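PDB 6SBF: MstE, which probably cyclises a linear prenylated precursor as a monodomain class II terpene cyclase in merosterol biosynthesis. Local coordinates for residues A[174-179]-A[209-214]. The protein carries 1 engineered substitution. Numbering follows the deposited sequence.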
ATOM      1  N   GLY A 174       1.109 -18.565   2.468  1.00 18.26           N
ATOM      2  CA  GLY A 174       0.222 -18.480   3.635  1.00 17.91           C
ATOM      3  C   GLY A 174      -0.590 -17.213   3.624  1.00 15.95           C
ATOM      4  O   GLY A 174      -0.289 -16.258   2.901  1.00 15.38           O
ATOM      5  N   ALA A 175      -1.540 -17.147   4.547  1.00 16.03           N
ATOM      6  CA  ALA A 175      -2.300 -15.917   4.771  1.00 16.91           C
ATOM      7  C   ALA A 175      -1.351 -14.790   5.146  1.00 15.26           C
ATOM      8  O   ALA A 175      -0.490 -14.988   6.035  1.00 18.27           O
ATOM      9  CB  ALA A 175      -3.363 -16.119   5.802  1.00 20.76           C
ATOM     10  N   HIS A 176      -1.554 -13.620   4.578  1.00 13.99           N
ATOM     11  CA  HIS A 176      -0.717 -12.421   4.795  1.00 14.58           C
ATOM     12  C   HIS A 176      -1.585 -11.290   5.326  1.00 14.22           C
ATOM     13  O   HIS A 176      -2.606 -10.971   4.704  1.00 14.45           O
ATOM     14  CB  HIS A 176      -0.044 -12.015   3.497  1.00 15.51           C
ATOM     15  CG  HIS A 176       0.914 -13.042   3.033  1.00 14.01           C
ATOM     16  ND1 HIS A 176       1.113 -13.374   1.704  1.00 15.85           N
ATOM     17  CD2 HIS A 176       1.759 -13.832   3.754  1.00 14.95           C
ATOM     18  CE1 HIS A 176       2.061 -14.319   1.641  1.00 17.54           C
ATOM     19  NE2 HIS A 176       2.493 -14.618   2.898  1.00 15.96           N
ATOM     20  N   THR A 177      -1.212 -10.654   6.417  1.00 14.22           N
ATOM     21  CA  THR A 177      -2.087  -9.640   7.006  1.00 14.36           C
ATOM     22  C   THR A 177      -2.126  -8.372   6.163  1.00 13.00           C
ATOM     23  O   THR A 177      -3.192  -7.737   6.060  1.00 13.86           O
ATOM     24  CB  THR A 177      -1.637  -9.413   8.440  1.00 15.07           C
ATOM     25  OG1 THR A 177      -1.613 -10.681   9.141  1.00 19.66           O
ATOM     26  CG2 THR A 177      -2.562  -8.490   9.186  1.00 21.64           C
ATOM     27  N   CYS A 178      -1.022  -7.995   5.556  1.00 13.10           N
ATOM     28  CA  CYS A 178      -0.913  -6.815   4.693  1.00 13.46           C
ATOM     29  C   CYS A 178      -1.870  -6.983   3.479  1.00 12.11           C
ATOM     30  O   CYS A 178      -2.631  -6.075   3.145  1.00 14.18           O
ATOM     31  CB  CYS A 178       0.529  -6.601   4.235  1.00 13.67           C
ATOM     32  SG  CYS A 178       1.373  -8.083   3.600  1.00 13.99           S
ATOM     33  N   VAL A 179      -1.833  -8.138   2.835  1.00 11.89           N
ATOM     34  CA  VAL A 179      -2.674  -8.423   1.665  1.00 12.02           C
ATOM     35  C   VAL A 179      -4.112  -8.553   2.118  1.00 12.88           C
ATOM     36  O   VAL A 179      -5.029  -8.006   1.445  1.00 13.31           O
ATOM     37  CB  VAL A 179      -2.198  -9.668   0.937  1.00 13.40           C
ATOM     38  CG1 VAL A 179      -3.077  -9.944  -0.292  1.00 14.35           C
ATOM     39  CG2 VAL A 179      -0.748  -9.505   0.549  1.00 14.97           C
ATOM     40  N   GLY A 209       2.654  -6.624   8.913  1.00 14.04           N
ATOM     41  CA  GLY A 209       2.532  -7.161   7.563  1.00 14.82           C
ATOM     42  C   GLY A 209       3.562  -8.238   7.248  1.00 13.69           C
ATOM     43  O   GLY A 209       4.463  -8.529   8.043  1.00 15.85           O
ATOM     44  N   TYR A 210       3.443  -8.817   6.083  1.00 12.69           N
ATOM     45  CA  TYR A 210       4.340  -9.847   5.583  1.00 13.29           C
ATOM     46  C   TYR A 210       5.410  -9.208   4.698  1.00 13.30           C
ATOM     47  O   TYR A 210       6.640  -9.293   5.035  1.00 14.41           O
ATOM     48  CB  TYR A 210       3.553 -10.937   4.850  1.00 14.40           C
ATOM     49  CG  TYR A 210       4.434 -12.108   4.479  1.00 13.46           C
ATOM     50  CD1 TYR A 210       4.704 -13.097   5.410  1.00 13.42           C
ATOM     51  CD2 TYR A 210       5.026 -12.204   3.229  1.00 14.50           C
ATOM     52  CE1 TYR A 210       5.527 -14.161   5.082  1.00 15.04           C
ATOM     53  CE2 TYR A 210       5.862 -13.261   2.898  1.00 14.87           C
ATOM     54  CZ  TYR A 210       6.120 -14.229   3.842  1.00 14.67           C
ATOM     55  OH  TYR A 210       6.971 -15.250   3.526  1.00 16.24           O
ATOM     56  N   TRP A 211       4.993  -8.521   3.637  1.00 13.34           N
ATOM     57  CA  TRP A 211       5.949  -8.013   2.618  1.00 13.55           C
ATOM     58  C   TRP A 211       6.545  -6.651   2.955  1.00 13.51           C
ATOM     59  O   TRP A 211       7.410  -6.180   2.244  1.00 15.99           O
ATOM     60  CB  TRP A 211       5.231  -7.920   1.285  1.00 13.87           C
ATOM     61  CG  TRP A 211       4.715  -9.206   0.740  1.00 14.41           C
ATOM     62  CD1 TRP A 211       3.411  -9.609   0.699  1.00 14.71           C
ATOM     63  CD2 TRP A 211       5.478 -10.269   0.150  1.00 13.41           C
ATOM     64  NE1 TRP A 211       3.301 -10.849   0.140  1.00 15.79           N
ATOM     65  CE2 TRP A 211       4.575 -11.284  -0.202  1.00 15.06           C
ATOM     66  CE3 TRP A 211       6.842 -10.504  -0.075  1.00 14.02           C
ATOM     67  CZ2 TRP A 211       4.972 -12.473  -0.789  1.00 15.54           C
ATOM     68  CZ3 TRP A 211       7.229 -11.683  -0.660  1.00 15.85           C
ATOM     69  CH2 TRP A 211       6.322 -12.674  -1.012  1.00 15.63           C
ATOM     70  N   TRP A 212       6.057  -5.965   3.953  1.00 14.66           N
ATOM     71  CA  TRP A 212       6.461  -4.590   4.248  1.00 15.40           C
ATOM     72  C   TRP A 212       7.161  -4.491   5.568  1.00 16.04           C
ATOM     73  O   TRP A 212       6.709  -5.078   6.563  1.00 16.79           O
ATOM     74  CB  TRP A 212       5.227  -3.674   4.277  1.00 15.13           C
ATOM     75  CG  TRP A 212       4.490  -3.652   2.973  1.00 14.67           C
ATOM     76  CD1 TRP A 212       3.467  -4.471   2.644  1.00 18.05           C
ATOM     77  CD2 TRP A 212       4.882  -2.979   1.755  1.00 14.81           C
ATOM     78  NE1 TRP A 212       3.111  -4.305   1.357  1.00 19.17           N
ATOM     79  CE2 TRP A 212       3.974  -3.391   0.784  1.00 17.54           C
ATOM     80  CE3 TRP A 212       5.884  -2.080   1.426  1.00 16.65           C
ATOM     81  CZ2 TRP A 212       4.024  -2.895  -0.513  1.00 19.50           C
ATOM     82  CZ3 TRP A 212       5.988  -1.642   0.133  1.00 17.98           C
ATOM     83  CH2 TRP A 212       5.019  -1.998  -0.811  1.00 19.37           C
ATOM     84  N   SER A 213       8.167  -3.643   5.605  1.00 16.31           N
ATOM     85  CA  SER A 213       8.891  -3.337   6.847  1.00 17.96           C
ATOM     86  C   SER A 213       8.014  -2.481   7.760  1.00 16.78           C
ATOM     87  O   SER A 213       8.112  -2.573   8.995  1.00 19.09           O
ATOM     88  CB  SER A 213      10.165  -2.548   6.466  1.00 21.24           C
ATOM     89  OG  SER A 213      11.112  -3.266   5.701  1.00 26.40           O
ATOM     90  N   ASP A 214       7.239  -1.563   7.162  1.00 12.70           N
ATOM     91  CA  ASP A 214       6.600  -0.494   7.956  1.00 12.13           C
ATOM     92  C   ASP A 214       5.193  -0.938   8.356  1.00 12.11           C
ATOM     93  O   ASP A 214       4.248  -0.972   7.485  1.00 13.07           O
ATOM     94  CB  ASP A 214       6.571   0.791   7.152  1.00 12.99           C
ATOM     95  CG  ASP A 214       7.962   1.317   6.852  1.00 13.60           C
ATOM     96  OD1 ASP A 214       8.731   1.495   7.817  1.00 16.51           O
ATOM     97  OD2 ASP A 214       8.293   1.552   5.675  1.00 15.27           O
TER
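The imidazole of His176 lies between Tyr210, stacked over one face, and the carbonyl oxygen of Gly174 over the opposite face. The stack is offset, with ring centroids 4.0 Å apart and planes inclined by 26°; His176 NE2 sits above the centre of the phenol ring. Trp211 turns the edge of its pyrrole ring toward the imidazole face, while Tyr210 CD2 lies over the indole face and Val179 CG2 meets Trp211 CD1 at the indole edge. With chi1 at -173°, Tyr210 swings its CG away from its backbone N and lays the phenol along the imidazole. In this α6-α6 barrel the cluster joins the start of helix 177-183, where His176 is the N-cap residue, to the loop leading into helix 215-229. Thr149 OG1 hydrogen-bonds both His176 ND1 and Trp211 NE1, and Gly171 O takes His176 NE2, fixing the imidazole's rotation. Replacing Tyr210 with alanine would probably uncover one imidazole face and leave Asp318 O without its hydroxyl partner. Buried Cys178 SG accepts a hydrogen bond from Tyr210 N (3.3 Å, 162°) and a weak one from Trp211 N (3.6 Å), while Cys178 CB lies in the plane of the Trp212 indole, against its edge at CD1 (4.0 Å).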